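Local coordinates for putative endonuclease/exonuclease/phosphatase family protein (Bacteroides vulgatus ATCC 8482, PDB 3G6S) that probably hydrolyses phosphodiester bonds in nucleic acids, as an endonuclease or 3'-5' RNA exonuclease of the endonuclease/exonuclease/phosphatase family, at residues N10-N15 with L248-P253; N94-A99 with A118-F123; M133-H138 with R156-I161. All blocks are in the same frame, centred on the assembly; numbering follows the deposited sequence.

In the fold
The three contacts sample both sheets of a DNase I-like fold. Contact 1 sits where strand 2-10 ends and strand 254-260, its neighbour in one sheet, is about to begin. Contacts 2 and 3 lie on the other sheet, contact 3 with helix 144-161 packed on it; their centres are about 6 Å apart. Strand 117-125 of contact 2 lies next to strand 131-138 of contact 3, and Trp-120 packs on Met-133. Both fall, in order, between the segments of contact 1. Its centre lies about 21 Å from that of contact 2 and about 23 Å from that of contact 3. Even so, His-138 packs on Asn-10, where the two sheets meet near the probable active site.

Contact 1: residues N10-N15 with L248-P253; sequences NIRYDN and LSDHNP
The side-chain amide of Asn-10 is stacked over one face of the His-251 ring, with the two planes 11° apart. Asn-10 CB makes a CH-pi contact over that face, 3.7 Å from the ring centroid. Further along the amide, Asn-10 ND2 lies 3.4 Å from His-251 CE1. Asn-10 CG is anti to the backbone N (chi1 -174°), which lays the amide across the imidazole. The Arg-12 guanidinium has Tyr-13 CE2 above one face. Its plane stands 78° from the carboxylate of Asp-250. The salt bridge is long, with Arg-12 NH1 4.0 Å from Asp-250 OD2; Arg-12 NE has a second charged partner in Asp-18. The aliphatic chain comes closer, Arg-12 CD 3.0 Å from Asp-250 OD2. Ser-249, Asp-250 and His-251 form the Ser-Asp-His signature of the endonuclease/exonuclease/phosphatase fold. In relatives this aspartate-histidine pair is part of the active site, and the same is probable here. His-251 ND1 donates to Asp-250 OD1 at 2.6 Å, from above the carboxylate plane. Ser-249 OG works both ways. It donates to Asn-10 O at 2.8 Å and accepts from His-251 N, closing an ST turn. On the facing segment, Arg-12 N gives a bond to Asn-10 OD1 at 2.9 Å, in the carbonyl plane, which makes an Asx turn. Two acidic partners, Glu-46 OE1 and Asp-172 OD2, take hydrogen bonds from Asn-10 ND2 and hold the amide's other end.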
loop_
_atom_site.group_PDB
_atom_site.type_symbol
_atom_site.label_atom_id
_atom_site.label_comp_id
_atom_site.label_asym_id
_atom_site.label_seq_id
_atom_site.Cartn_x
_atom_site.Cartn_y
_atom_site.Cartn_z
ATOM N N ASN A 10 -1.252 -4.741 -4.475
ATOM C CA ASN A 10 -1.839 -4.205 -5.705
ATOM C C ASN A 10 -2.744 -5.338 -6.195
ATOM O O ASN A 10 -2.270 -6.433 -6.487
ATOM C CB ASN A 10 -0.741 -3.927 -6.747
ATOM C CG ASN A 10 -1.278 -3.237 -8.007
ATOM O OD1 ASN A 10 -2.389 -3.518 -8.469
ATOM N ND2 ASN A 10 -0.474 -2.353 -8.580
ATOM N N ILE A 11 -4.041 -5.082 -6.293
ATOM C CA ILE A 11 -4.956 -6.126 -6.709
ATOM C C ILE A 11 -5.256 -6.198 -8.203
ATOM O O ILE A 11 -6.001 -7.073 -8.635
ATOM C CB ILE A 11 -6.283 -6.004 -5.953
ATOM C CG1 ILE A 11 -6.974 -4.697 -6.308
ATOM C CG2 ILE A 11 -6.023 -6.037 -4.453
ATOM C CD1 ILE A 11 -8.351 -4.587 -5.726
ATOM N N ARG A 12 -4.672 -5.297 -8.991
ATOM C CA ARG A 12 -4.910 -5.260 -10.440
ATOM C C ARG A 12 -6.353 -4.835 -10.705
ATOM O O ARG A 12 -7.283 -5.603 -10.465
ATOM C CB ARG A 12 -4.665 -6.637 -11.060
ATOM C CG ARG A 12 -5.091 -6.736 -12.508
ATOM C CD ARG A 12 -4.251 -5.867 -13.413
ATOM N NE ARG A 12 -4.826 -5.825 -14.751
ATOM C CZ ARG A 12 -4.305 -5.167 -15.782
ATOM N NH1 ARG A 12 -3.178 -4.483 -15.641
ATOM N NH2 ARG A 12 -4.918 -5.186 -16.957
ATOM N N TYR A 13 -6.541 -3.621 -11.212
ATOM C CA TYR A 13 -7.886 -3.126 -11.470
ATOM C C TYR A 13 -8.714 -4.077 -12.335
ATOM O O TYR A 13 -8.172 -4.845 -13.135
ATOM C CB TYR A 13 -7.830 -1.734 -12.114
ATOM C CG TYR A 13 -7.418 -1.738 -13.561
ATOM C CD1 TYR A 13 -8.367 -1.869 -14.575
ATOM C CD2 TYR A 13 -6.080 -1.612 -13.922
ATOM C CE1 TYR A 13 -7.990 -1.869 -15.914
ATOM C CE2 TYR A 13 -5.692 -1.613 -15.257
ATOM C CZ TYR A 13 -6.648 -1.740 -16.248
ATOM O OH TYR A 13 -6.270 -1.737 -17.575
ATOM N N ASP A 14 -10.029 -4.016 -12.143
ATOM C CA ASP A 14 -10.995 -4.837 -12.869
ATOM C C ASP A 14 -10.969 -4.539 -14.366
ATOM O O ASP A 14 -11.350 -3.452 -14.798
ATOM C CB ASP A 14 -12.408 -4.575 -12.334
ATOM C CG ASP A 14 -13.467 -5.442 -13.006
ATOM O OD1 ASP A 14 -13.352 -5.703 -14.224
ATOM O OD2 ASP A 14 -14.428 -5.851 -12.316
ATOM N N ASN A 15 -10.533 -5.519 -15.151
ATOM C CA ASN A 15 -10.468 -5.370 -16.601
ATOM C C ASN A 15 -10.979 -6.635 -17.294
ATOM O O ASN A 15 -10.314 -7.676 -17.265
ATOM C CB ASN A 15 -9.032 -5.091 -17.036
ATOM C CG ASN A 15 -8.907 -4.940 -18.535
ATOM O OD1 ASN A 15 -9.905 -5.001 -19.258
ATOM N ND2 ASN A 15 -7.680 -4.739 -19.014
ATOM N N LEU A 248 -3.874 -14.662 -7.415
ATOM C CA LEU A 248 -4.565 -13.583 -6.709
ATOM C C LEU A 248 -4.517 -12.271 -7.486
ATOM O O LEU A 248 -5.493 -11.515 -7.530
ATOM C CB LEU A 248 -3.941 -13.350 -5.325
ATOM C CG LEU A 248 -4.458 -14.101 -4.093
ATOM C CD1 LEU A 248 -4.498 -15.596 -4.348
ATOM C CD2 LEU A 248 -3.542 -13.792 -2.918
ATOM N N SER A 249 -3.383 -12.016 -8.121
ATOM C CA SER A 249 -3.197 -10.771 -8.843
ATOM C C SER A 249 -1.922 -10.872 -9.655
ATOM O O SER A 249 -1.228 -11.873 -9.563
ATOM C CB SER A 249 -3.108 -9.634 -7.813
ATOM O OG SER A 249 -2.266 -8.590 -8.242
ATOM N N ASP A 250 -1.621 -9.863 -10.465
ATOM C CA ASP A 250 -0.379 -9.899 -11.224
ATOM C C ASP A 250 0.762 -9.523 -10.275
ATOM O O ASP A 250 1.937 -9.660 -10.610
ATOM C CB ASP A 250 -0.414 -8.944 -12.426
ATOM C CG ASP A 250 -0.923 -7.571 -12.071
ATOM O OD1 ASP A 250 -0.840 -7.190 -10.883
ATOM O OD2 ASP A 250 -1.401 -6.862 -12.986
ATOM N N HIS A 251 0.398 -9.048 -9.086
ATOM C CA HIS A 251 1.367 -8.681 -8.062
ATOM C C HIS A 251 1.329 -9.662 -6.892
ATOM O O HIS A 251 0.367 -10.416 -6.720
ATOM C CB HIS A 251 1.077 -7.292 -7.497
ATOM C CG HIS A 251 1.551 -6.163 -8.354
ATOM N ND1 HIS A 251 0.877 -5.748 -9.482
ATOM C CD2 HIS A 251 2.604 -5.325 -8.214
ATOM C CE1 HIS A 251 1.492 -4.698 -9.997
ATOM N NE2 HIS A 251 2.543 -4.420 -9.247
ATOM N N ASN A 252 2.393 -9.643 -6.093
ATOM C CA ASN A 252 2.478 -10.468 -4.900
ATOM C C ASN A 252 2.383 -9.523 -3.698
ATOM O O ASN A 252 3.050 -8.501 -3.648
ATOM C CB ASN A 252 3.806 -11.228 -4.836
ATOM C CG ASN A 252 3.759 -12.566 -5.571
ATOM O OD1 ASN A 252 2.678 -13.101 -5.859
ATOM N ND2 ASN A 252 4.933 -13.123 -5.856
ATOM N N PRO A 253 1.535 -9.843 -2.719
ATOM C CA PRO A 253 1.399 -8.985 -1.537
ATOM C C PRO A 253 2.635 -9.100 -0.649
ATOM O O PRO A 253 3.339 -10.115 -0.680
ATOM C CB PRO A 253 0.162 -9.549 -0.851
ATOM C CG PRO A 253 0.311 -11.028 -1.137
ATOM C CD PRO A 253 0.694 -11.044 -2.599
#

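Contact 2: residues N94-A99 with A118-F123; sequences NTFWLA and ATWAKF
Asn-94 to Phe-96 pair with Ala-118 to Trp-120 as antiparallel strands at one margin of the six-stranded sheet of this DNase I-like fold. Strand 88-97 is the outermost within the chain, and 117-125 joins it to the sheet interior. Backbone hydrogen bonds come first. Asn-94 and Trp-120 form a hydrogen-bonded pair, with Trp-120 N 2.8 Å from Asn-94 O. Phe-96 and Ala-118 form the next, with Phe-96 N 3.1 Å from Ala-118 O. The non-hydrogen-bonded pair between them is Thr-95 with Thr-119, and their side chains lie together on the face opposite Phe-96 and Trp-120.

The apolar contacts gather on the face of Phe-96, Ala-118 and Trp-120. Ala-118 CB sits over one face of the Phe-96 ring, 3.5 Å from Phe-96 CZ. Leu-98 CD2 reaches the same methyl group at 4.0 Å. Phe-96 and Trp-120 meet rim to rim, Phe-96 CE2 standing 3.8 Å from Trp-120 CD1, with neither ring over the other. Trp-120 CG lies between its backbone N and carbonyl carbon (chi1 63°), and the indole is thereby folded over the backbone of Asn-94. Helix 144-161 adds Leu-153 and Lys-157 against Phe-96.

A leucine in place of Trp-120 would probably uncover the Asn-94 backbone and leave the rim of Phe-96 without its aromatic neighbour. One water links the side chains: it accepts from Asn-94 ND2 at 2.6 Å and, in the plane of the indole, from Trp-120 NE1 at 3.2 Å.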
loop_
_atom_site.group_PDB
_atom_site.type_symbol
_atom_site.label_atom_id
_atom_site.label_comp_id
_atom_site.label_asym_id
_atom_site.label_seq_id
_atom_site.Cartn_x
_atom_site.Cartn_y
_atom_site.Cartn_z
ATOM N N ASN A 94 -7.676 11.011 5.278
ATOM C CA ASN A 94 -7.919 11.813 4.100
ATOM C C ASN A 94 -7.070 11.316 2.939
ATOM O O ASN A 94 -6.343 10.331 3.064
ATOM C CB ASN A 94 -7.604 13.276 4.404
ATOM C CG ASN A 94 -8.117 14.202 3.340
ATOM O OD1 ASN A 94 -9.317 14.240 3.073
ATOM N ND2 ASN A 94 -7.215 14.950 2.711
ATOM N N THR A 95 -7.176 11.992 1.805
ATOM C CA THR A 95 -6.401 11.621 0.636
ATOM C C THR A 95 -6.009 12.889 -0.120
ATOM O O THR A 95 -6.831 13.778 -0.295
ATOM C CB THR A 95 -7.205 10.626 -0.265
ATOM O OG1 THR A 95 -6.540 10.455 -1.524
ATOM C CG2 THR A 95 -8.612 11.121 -0.492
ATOM N N PHE A 96 -4.742 12.987 -0.521
ATOM C CA PHE A 96 -4.260 14.150 -1.257
ATOM C C PHE A 96 -3.641 13.721 -2.578
ATOM O O PHE A 96 -3.291 12.553 -2.758
ATOM C CB PHE A 96 -3.239 14.938 -0.427
ATOM C CG PHE A 96 -2.053 14.130 0.013
ATOM C CD1 PHE A 96 -0.936 13.990 -0.811
ATOM C CD2 PHE A 96 -2.065 13.487 1.248
ATOM C CE1 PHE A 96 0.152 13.216 -0.413
ATOM C CE2 PHE A 96 -0.987 12.712 1.656
ATOM C CZ PHE A 96 0.126 12.575 0.823
ATOM N N TRP A 97 -3.504 14.668 -3.501
ATOM C CA TRP A 97 -2.946 14.381 -4.820
ATOM C C TRP A 97 -1.447 14.618 -4.925
ATOM O O TRP A 97 -0.943 15.674 -4.540
ATOM C CB TRP A 97 -3.702 15.195 -5.881
ATOM C CG TRP A 97 -4.980 14.539 -6.256
ATOM C CD1 TRP A 97 -5.221 13.785 -7.375
ATOM C CD2 TRP A 97 -6.153 14.434 -5.443
ATOM N NE1 TRP A 97 -6.471 13.208 -7.299
ATOM C CE2 TRP A 97 -7.064 13.593 -6.124
ATOM C CE3 TRP A 97 -6.521 14.966 -4.198
ATOM C CZ2 TRP A 97 -8.316 13.267 -5.605
ATOM C CZ3 TRP A 97 -7.771 14.642 -3.674
ATOM C CH2 TRP A 97 -8.656 13.798 -4.383
ATOM N N LEU A 98 -0.738 13.614 -5.435
ATOM C CA LEU A 98 0.705 13.706 -5.600
ATOM C C LEU A 98 0.993 14.675 -6.745
ATOM O O LEU A 98 1.163 14.276 -7.900
ATOM C CB LEU A 98 1.305 12.319 -5.897
ATOM C CG LEU A 98 1.039 11.209 -4.857
ATOM C CD1 LEU A 98 1.850 9.957 -5.207
ATOM C CD2 LEU A 98 1.424 11.695 -3.462
ATOM N N ALA A 99 1.025 15.960 -6.402
ATOM C CA ALA A 99 1.269 17.025 -7.363
ATOM C C ALA A 99 1.720 18.289 -6.642
ATOM O O ALA A 99 1.862 18.299 -5.425
ATOM C CB ALA A 99 -0.005 17.304 -8.167
ATOM N N ALA A 118 -2.409 9.534 -2.574
ATOM C CA ALA A 118 -1.960 8.874 -1.357
ATOM C C ALA A 118 -3.120 9.016 -0.374
ATOM O O ALA A 118 -3.680 10.096 -0.232
ATOM C CB ALA A 118 -0.714 9.557 -0.809
ATOM N N THR A 119 -3.512 7.923 0.263
ATOM C CA THR A 119 -4.586 7.975 1.247
ATOM C C THR A 119 -3.933 7.672 2.595
ATOM O O THR A 119 -3.122 6.753 2.697
ATOM C CB THR A 119 -5.705 6.944 0.940
ATOM O OG1 THR A 119 -6.459 7.388 -0.194
ATOM C CG2 THR A 119 -6.649 6.789 2.130
ATOM N N TRP A 120 -4.259 8.467 3.613
ATOM C CA TRP A 120 -3.686 8.288 4.944
ATOM C C TRP A 120 -4.740 8.242 6.026
ATOM O O TRP A 120 -5.887 8.627 5.810
ATOM C CB TRP A 120 -2.708 9.420 5.279
ATOM C CG TRP A 120 -3.340 10.779 5.343
ATOM C CD1 TRP A 120 -3.447 11.673 4.327
ATOM C CD2 TRP A 120 -3.991 11.379 6.482
ATOM N NE1 TRP A 120 -4.122 12.796 4.755
ATOM C CE2 TRP A 120 -4.463 12.643 6.072
ATOM C CE3 TRP A 120 -4.212 10.969 7.805
ATOM C CZ2 TRP A 120 -5.154 13.506 6.931
ATOM C CZ3 TRP A 120 -4.904 11.832 8.668
ATOM C CH2 TRP A 120 -5.362 13.089 8.220
ATOM N N ALA A 121 -4.329 7.796 7.206
ATOM C CA ALA A 121 -5.236 7.706 8.333
ATOM C C ALA A 121 -4.473 7.646 9.640
ATOM O O ALA A 121 -3.496 6.906 9.774
ATOM C CB ALA A 121 -6.117 6.484 8.194
ATOM N N LYS A 122 -4.919 8.444 10.601
ATOM C CA LYS A 122 -4.315 8.479 11.918
ATOM C C LYS A 122 -5.127 7.466 12.746
ATOM O O LYS A 122 -6.299 7.690 13.054
ATOM C CB LYS A 122 -4.439 9.896 12.465
ATOM C CG LYS A 122 -3.873 10.143 13.846
ATOM C CD LYS A 122 -4.024 11.617 14.208
ATOM C CE LYS A 122 -3.644 11.874 15.647
ATOM N NZ LYS A 122 -3.989 13.259 16.066
ATOM N N PHE A 123 -4.500 6.342 13.076
ATOM C CA PHE A 123 -5.142 5.259 13.826
ATOM C C PHE A 123 -4.892 5.290 15.314
ATOM O O PHE A 123 -4.041 6.016 15.804
ATOM C CB PHE A 123 -4.652 3.901 13.320
ATOM C CG PHE A 123 -5.263 3.476 12.028
ATOM C CD1 PHE A 123 -6.612 3.150 11.957
ATOM C CD2 PHE A 123 -4.483 3.346 10.885
ATOM C CE1 PHE A 123 -7.176 2.689 10.764
ATOM C CE2 PHE A 123 -5.039 2.884 9.686
ATOM C CZ PHE A 123 -6.392 2.555 9.631
HETATM O O HOH W 1 -4.762 15.604 3.340
#

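Contact 3: residues M133-H138 with R156-I161; sequences MAVNTH and RKIKEI
Met-133 and Val-135 meet Ile-158 and Ile-161 in an apolar strand-to-helix contact inside a beta-alpha-beta crossover. The unit runs from strand 131-138 through helix 144-161 to strand 167-172, which lies parallel to the first strand and beside it. The helix packs on the sheet and runs roughly against the strand: the two short segments make an angle of 155°, and their axes approach to 10.1 Å.

Side chains alternate along the strand, so Met-133 and Val-135 both face the helix. Met-133 is a selenomethionine. Its chain is extended through the first two torsions (chi1 -180°, chi2 -174°), which carries the selenium across to the helix. Met-133 SE lies 4.0 Å from Ile-158 CA. Two residues on, Val-135 CG2 meets Ile-158 CG1 at 4.2 Å. Ile-158 also touches Ala-167 and Val-169 of the next strand, and so bridges both strands of the crossover. Trp-120 of strand 117-125 packs against Met-133 and Val-135 from the neighbouring strand. Met-133 and Ile-161 cross at about a right angle, and the terminal methyl CE of Met-133 rests 3.5 Å from Ile-161 CG2.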
loop_
_atom_site.group_PDB
_atom_site.type_symbol
_atom_site.label_atom_id
_atom_site.label_comp_id
_atom_site.label_asym_id
_atom_site.label_seq_id
_atom_site.Cartn_x
_atom_site.Cartn_y
_atom_site.Cartn_z
HETATM N N MSE A 133 0.291 6.235 12.343
HETATM C CA MSE A 133 -0.271 6.640 11.083
HETATM C C MSE A 133 0.030 5.666 9.969
HETATM O O MSE A 133 1.080 5.022 9.940
HETATM C CB MSE A 133 0.243 8.020 10.712
HETATM C CG MSE A 133 -0.297 8.534 9.404
HETATM SE SE MSE A 133 0.540 10.187 8.952
HETATM C CE MSE A 133 -0.927 10.977 7.993
ATOM N N ALA A 134 -0.916 5.563 9.053
ATOM C CA ALA A 134 -0.771 4.692 7.909
ATOM C C ALA A 134 -0.958 5.538 6.663
ATOM O O ALA A 134 -1.886 6.348 6.578
ATOM C CB ALA A 134 -1.814 3.590 7.951
ATOM N N VAL A 135 -0.063 5.349 5.703
ATOM C CA VAL A 135 -0.136 6.065 4.440
ATOM C C VAL A 135 0.030 5.027 3.341
ATOM O O VAL A 135 0.977 4.245 3.357
ATOM C CB VAL A 135 0.970 7.145 4.319
ATOM C CG1 VAL A 135 0.848 7.873 2.980
ATOM C CG2 VAL A 135 0.833 8.149 5.450
ATOM N N ASN A 136 -0.912 5.020 2.403
ATOM C CA ASN A 136 -0.915 4.082 1.290
ATOM C C ASN A 136 -0.928 4.873 0.002
ATOM O O ASN A 136 -1.742 5.779 -0.166
ATOM C CB ASN A 136 -2.158 3.205 1.350
ATOM C CG ASN A 136 -2.135 2.127 0.308
ATOM O OD1 ASN A 136 -1.150 1.387 0.200
ATOM N ND2 ASN A 136 -3.215 2.016 -0.470
ATOM N N THR A 137 -0.047 4.529 -0.925
ATOM C CA THR A 137 0.003 5.287 -2.160
ATOM C C THR A 137 0.333 4.443 -3.396
ATOM O O THR A 137 0.621 3.256 -3.276
ATOM C CB THR A 137 1.028 6.433 -1.994
ATOM O OG1 THR A 137 1.070 7.226 -3.184
ATOM C CG2 THR A 137 2.404 5.868 -1.705
ATOM N N HIS A 138 0.269 5.065 -4.575
ATOM C CA HIS A 138 0.581 4.417 -5.864
ATOM C C HIS A 138 1.325 5.434 -6.732
ATOM O O HIS A 138 0.730 6.403 -7.191
ATOM C CB HIS A 138 -0.698 3.994 -6.596
ATOM C CG HIS A 138 -0.458 3.046 -7.729
ATOM N ND1 HIS A 138 0.808 2.730 -8.174
ATOM C CD2 HIS A 138 -1.315 2.314 -8.478
ATOM C CE1 HIS A 138 0.719 1.836 -9.148
ATOM N NE2 HIS A 138 -0.555 1.568 -9.350
ATOM N N ARG A 156 6.627 15.088 4.280
ATOM C CA ARG A 156 6.104 16.323 4.871
ATOM C C ARG A 156 4.711 16.164 5.481
ATOM O O ARG A 156 4.361 16.873 6.422
ATOM C CB ARG A 156 6.069 17.445 3.831
ATOM C CG ARG A 156 7.429 17.828 3.281
ATOM C CD ARG A 156 7.382 19.236 2.721
ATOM N NE ARG A 156 6.403 19.375 1.646
ATOM C CZ ARG A 156 6.609 18.982 0.390
ATOM N NH1 ARG A 156 7.766 18.425 0.050
ATOM N NH2 ARG A 156 5.660 19.151 -0.524
ATOM N N LYS A 157 3.920 15.239 4.940
ATOM C CA LYS A 157 2.570 15.002 5.441
ATOM C C LYS A 157 2.604 14.135 6.696
ATOM O O LYS A 157 1.742 14.259 7.564
ATOM C CB LYS A 157 1.720 14.323 4.372
ATOM C CG LYS A 157 1.675 15.089 3.051
ATOM C CD LYS A 157 0.907 16.409 3.154
ATOM C CE LYS A 157 -0.586 16.167 3.343
ATOM N NZ LYS A 157 -1.384 17.418 3.254
ATOM N N ILE A 158 3.595 13.249 6.789
ATOM C CA ILE A 158 3.715 12.401 7.962
ATOM C C ILE A 158 4.137 13.265 9.140
ATOM O O ILE A 158 3.634 13.088 10.251
ATOM C CB ILE A 158 4.758 11.283 7.769
ATOM C CG1 ILE A 158 4.216 10.214 6.820
ATOM C CG2 ILE A 158 5.103 10.660 9.114
ATOM C CD1 ILE A 158 5.295 9.186 6.382
ATOM N N LYS A 159 5.051 14.206 8.904
ATOM C CA LYS A 159 5.509 15.079 9.982
ATOM C C LYS A 159 4.426 16.079 10.364
ATOM O O LYS A 159 4.358 16.524 11.509
ATOM C CB LYS A 159 6.777 15.836 9.578
ATOM C CG LYS A 159 7.938 14.939 9.197
ATOM C CD LYS A 159 9.269 15.673 9.234
ATOM C CE LYS A 159 9.350 16.803 8.232
ATOM N NZ LYS A 159 10.706 17.431 8.282
ATOM N N GLU A 160 3.576 16.419 9.403
ATOM C CA GLU A 160 2.502 17.369 9.636
ATOM C C GLU A 160 1.400 16.765 10.496
ATOM O O GLU A 160 0.977 17.363 11.484
ATOM C CB GLU A 160 1.911 17.819 8.299
ATOM C CG GLU A 160 0.751 18.806 8.405
ATOM C CD GLU A 160 0.059 19.038 7.068
ATOM O OE1 GLU A 160 0.771 19.284 6.062
ATOM O OE2 GLU A 160 -1.197 18.985 7.026
ATOM N N ILE A 161 0.948 15.574 10.119
ATOM C CA ILE A 161 -0.132 14.898 10.825
ATOM C C ILE A 161 0.222 14.189 12.120
ATOM O O ILE A 161 -0.420 14.409 13.144
ATOM C CB ILE A 161 -0.824 13.857 9.918
ATOM C CG1 ILE A 161 -1.692 14.559 8.872
ATOM C CG2 ILE A 161 -1.697 12.925 10.753
ATOM C CD1 ILE A 161 -0.913 15.285 7.799
#